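Acetolactate synthase isozyme 1 large subunit (Escherichia coli, PDB 6LPI) is the large subunit of a thiamine-diphosphate-dependent synthase of the acetohydroxy-acid synthase family and binds thiamine diphosphate, magnesium and FAD. Local coordinates at residues L423-L431 with E459-I467. Numbering follows the deposited sequence.
Sequences LPAAIGAAL and ENQLDVKII
Helix segment 423-431 packs on strand segment 464-467 and the loop before it, with the axes of these short segments 9.1 Å apart and roughly antiparallel (156°). This is helix-on-sheet packing in the C-terminal thiamine-diphosphate-binding domain, an alpha/beta fold with a parallel sheet. The strand lies between strands 438-443 and 534-539, and the helix precedes the first of these in the chain. No hydrogen bond joins the two segments; apolar side chains make the contact.

Ala430 is buried and packs on both Leu462 and Val464. Its CB touches Leu462 CB at 3.7 Å and also meets CG1 of Val464. Ala426, one turn earlier, faces Val464 too, and the small side chains of Ala426 and Ala430 probably allow the close approach of Val464 and Leu462. CG1 is the branch of Val464 that reaches the helix, and it also rests 3.6 Å from Ala426 O. That oxygen already accepts the helix bond from Ala430 N.

Leu462 divides its two methyls between two helix residues. Its CD1 meets Ile427 CG2 at 3.5 Å, and these two side chains cross at about a right angle. Its CD2 packs against CD2 of Leu431. Leu431 also touches Ile55 of strand 53-56, which extends the apolar cluster to the N-terminal domain.

Before Leu462, Gln461 ends helix 453-459 in a Schellman motif, and an inverse gamma turn centred on Asp463 leads into the strand. Lys465 starts away from the helix, and its NZ forms a salt bridge with Asp463 OD1 at 2.9 Å.

At the other end of the contact, the side chain of Ile466 is about 10 Å from thiamine diphosphate. With CG anti to the backbone N (chi1 160°), the Leu423 side chain leans to Ile466, and its CD1 lies 3.9 Å from Ile466 CD1.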
loop_
_atom_site.group_PDB
_atom_site.type_symbol
_atom_site.label_atom_id
_atom_site.label_comp_id
_atom_site.label_asym_id
_atom_site.label_seq_id
_atom_site.Cartn_x
_atom_site.Cartn_y
_atom_site.Cartn_z
ATOM N N LEU B 423 13.056 8.100 0.077
ATOM C CA LEU B 423 13.510 9.234 0.878
ATOM C C LEU B 423 12.334 10.008 1.476
ATOM O O LEU B 423 12.350 10.269 2.696
ATOM C CB LEU B 423 14.462 10.103 0.050
ATOM C CG LEU B 423 14.750 11.557 0.406
ATOM C CD1 LEU B 423 15.349 11.666 1.799
ATOM C CD2 LEU B 423 15.698 12.138 -0.634
ATOM N N PRO B 424 11.287 10.381 0.719
ATOM C CA PRO B 424 10.169 11.086 1.373
ATOM C C PRO B 424 9.423 10.230 2.378
ATOM O O PRO B 424 8.973 10.757 3.409
ATOM C CB PRO B 424 9.289 11.530 0.201
ATOM C CG PRO B 424 9.719 10.725 -0.938
ATOM C CD PRO B 424 11.149 10.406 -0.742
ATOM N N ALA B 425 9.281 8.925 2.119
ATOM C CA ALA B 425 8.694 8.050 3.132
ATOM C C ALA B 425 9.507 8.078 4.422
ATOM O O ALA B 425 8.945 8.162 5.520
ATOM C CB ALA B 425 8.587 6.629 2.595
ATOM N N ALA B 426 10.834 8.029 4.311
ATOM C CA ALA B 426 11.666 8.102 5.503
ATOM C C ALA B 426 11.494 9.440 6.207
ATOM O O ALA B 426 11.465 9.506 7.443
ATOM C CB ALA B 426 13.134 7.869 5.133
ATOM N N ILE B 427 11.352 10.517 5.437
ATOM C CA ILE B 427 11.132 11.825 6.043
ATOM C C ILE B 427 9.852 11.805 6.878
ATOM O O ILE B 427 9.826 12.260 8.035
ATOM C CB ILE B 427 11.099 12.903 4.946
ATOM C CG1 ILE B 427 12.510 13.094 4.401
ATOM C CG2 ILE B 427 10.554 14.214 5.482
ATOM C CD1 ILE B 427 12.566 13.818 3.100
ATOM N N GLY B 428 8.777 11.237 6.312
ATOM C CA GLY B 428 7.533 11.126 7.058
ATOM C C GLY B 428 7.690 10.299 8.322
ATOM O O GLY B 428 7.259 10.708 9.408
ATOM N N ALA B 429 8.320 9.127 8.198
ATOM C CA ALA B 429 8.555 8.279 9.366
ATOM C C ALA B 429 9.325 9.017 10.457
ATOM O O ALA B 429 9.068 8.817 11.654
ATOM C CB ALA B 429 9.304 7.010 8.961
ATOM N N ALA B 430 10.328 9.808 10.068
ATOM C CA ALA B 430 11.073 10.591 11.046
ATOM C C ALA B 430 10.145 11.545 11.770
ATOM O O ALA B 430 10.115 11.584 13.005
ATOM C CB ALA B 430 12.202 11.359 10.363
ATOM N N LEU B 431 9.375 12.329 11.004
ATOM C CA LEU B 431 8.434 13.276 11.603
ATOM C C LEU B 431 7.436 12.594 12.532
ATOM O O LEU B 431 6.984 13.208 13.510
ATOM C CB LEU B 431 7.688 14.039 10.515
ATOM C CG LEU B 431 8.435 15.126 9.747
ATOM C CD1 LEU B 431 7.690 15.449 8.432
ATOM C CD2 LEU B 431 8.573 16.374 10.630
ATOM N N GLU B 459 16.381 20.647 6.506
ATOM C CA GLU B 459 15.758 21.818 7.116
ATOM C C GLU B 459 14.944 21.460 8.354
ATOM O O GLU B 459 14.854 22.269 9.281
ATOM C CB GLU B 459 14.903 22.530 6.085
ATOM C CG GLU B 459 15.715 22.924 4.872
ATOM C CD GLU B 459 14.943 23.790 3.893
ATOM O OE1 GLU B 459 13.684 23.743 3.894
ATOM O OE2 GLU B 459 15.602 24.562 3.145
ATOM N N ASN B 460 14.356 20.267 8.399
ATOM C CA ASN B 460 13.699 19.796 9.610
ATOM C C ASN B 460 14.621 18.998 10.498
ATOM O O ASN B 460 14.166 18.479 11.523
ATOM C CB ASN B 460 12.448 18.981 9.275
ATOM C CG ASN B 460 11.343 19.846 8.720
ATOM O OD1 ASN B 460 11.286 20.120 7.516
ATOM N ND2 ASN B 460 10.471 20.322 9.614
ATOM N N GLN B 461 15.897 18.904 10.128
ATOM C CA GLN B 461 16.920 18.220 10.906
ATOM C C GLN B 461 16.414 16.861 11.378
ATOM O O GLN B 461 16.408 16.538 12.567
ATOM C CB GLN B 461 17.386 19.100 12.068
ATOM C CG GLN B 461 18.328 20.176 11.574
ATOM C CD GLN B 461 19.675 19.585 11.140
ATOM O OE1 GLN B 461 20.404 19.003 11.956
ATOM N NE2 GLN B 461 19.959 19.642 9.838
ATOM N N LEU B 462 16.002 16.056 10.402
ATOM C CA LEU B 462 15.434 14.749 10.696
ATOM C C LEU B 462 16.513 13.683 10.689
ATOM O O LEU B 462 17.546 13.807 10.027
ATOM C CB LEU B 462 14.318 14.359 9.722
ATOM C CG LEU B 462 13.232 15.410 9.541
ATOM C CD1 LEU B 462 12.412 15.207 8.242
ATOM C CD2 LEU B 462 12.364 15.438 10.805
ATOM N N ASP B 463 16.246 12.622 11.434
ATOM C CA ASP B 463 17.239 11.606 11.754
ATOM C C ASP B 463 17.219 10.494 10.713
ATOM O O ASP B 463 17.103 9.313 11.055
ATOM C CB ASP B 463 16.908 11.083 13.154
ATOM C CG ASP B 463 18.109 10.590 13.931
ATOM O OD1 ASP B 463 19.188 10.417 13.340
ATOM O OD2 ASP B 463 17.968 10.383 15.158
ATOM N N VAL B 464 17.374 10.842 9.433
ATOM C CA VAL B 464 17.245 9.862 8.350
ATOM C C VAL B 464 18.601 9.677 7.678
ATOM O O VAL B 464 19.228 10.640 7.225
ATOM C CB VAL B 464 16.124 10.223 7.335
ATOM C CG1 VAL B 464 14.851 10.682 8.044
ATOM C CG2 VAL B 464 16.526 11.211 6.294
ATOM N N LYS B 465 19.014 8.427 7.558
ATOM C CA LYS B 465 20.309 8.060 7.008
ATOM C C LYS B 465 20.081 7.324 5.697
ATOM O O LYS B 465 19.575 6.196 5.697
ATOM C CB LYS B 465 21.082 7.195 7.996
ATOM C CG LYS B 465 21.026 7.694 9.460
ATOM C CD LYS B 465 22.131 8.747 9.695
ATOM C CE LYS B 465 22.194 9.316 11.111
ATOM N NZ LYS B 465 21.310 10.438 11.414
ATOM N N ILE B 466 20.431 7.965 4.582
ATOM C CA ILE B 466 20.295 7.317 3.280
ATOM C C ILE B 466 21.486 6.392 3.059
ATOM O O ILE B 466 22.641 6.829 3.098
ATOM C CB ILE B 466 20.179 8.337 2.139
ATOM C CG1 ILE B 466 18.939 9.214 2.302
ATOM C CG2 ILE B 466 20.179 7.615 0.799
ATOM C CD1 ILE B 466 19.072 10.549 1.637
ATOM N N ILE B 467 21.208 5.111 2.856
ATOM C CA ILE B 467 22.223 4.127 2.501
ATOM C C ILE B 467 22.109 3.879 1.002
ATOM O O ILE B 467 21.261 3.111 0.540
ATOM C CB ILE B 467 22.088 2.840 3.316
ATOM C CG1 ILE B 467 22.147 3.153 4.813
ATOM C CG2 ILE B 467 23.161 1.848 2.935
ATOM C CD1 ILE B 467 20.987 2.602 5.594
#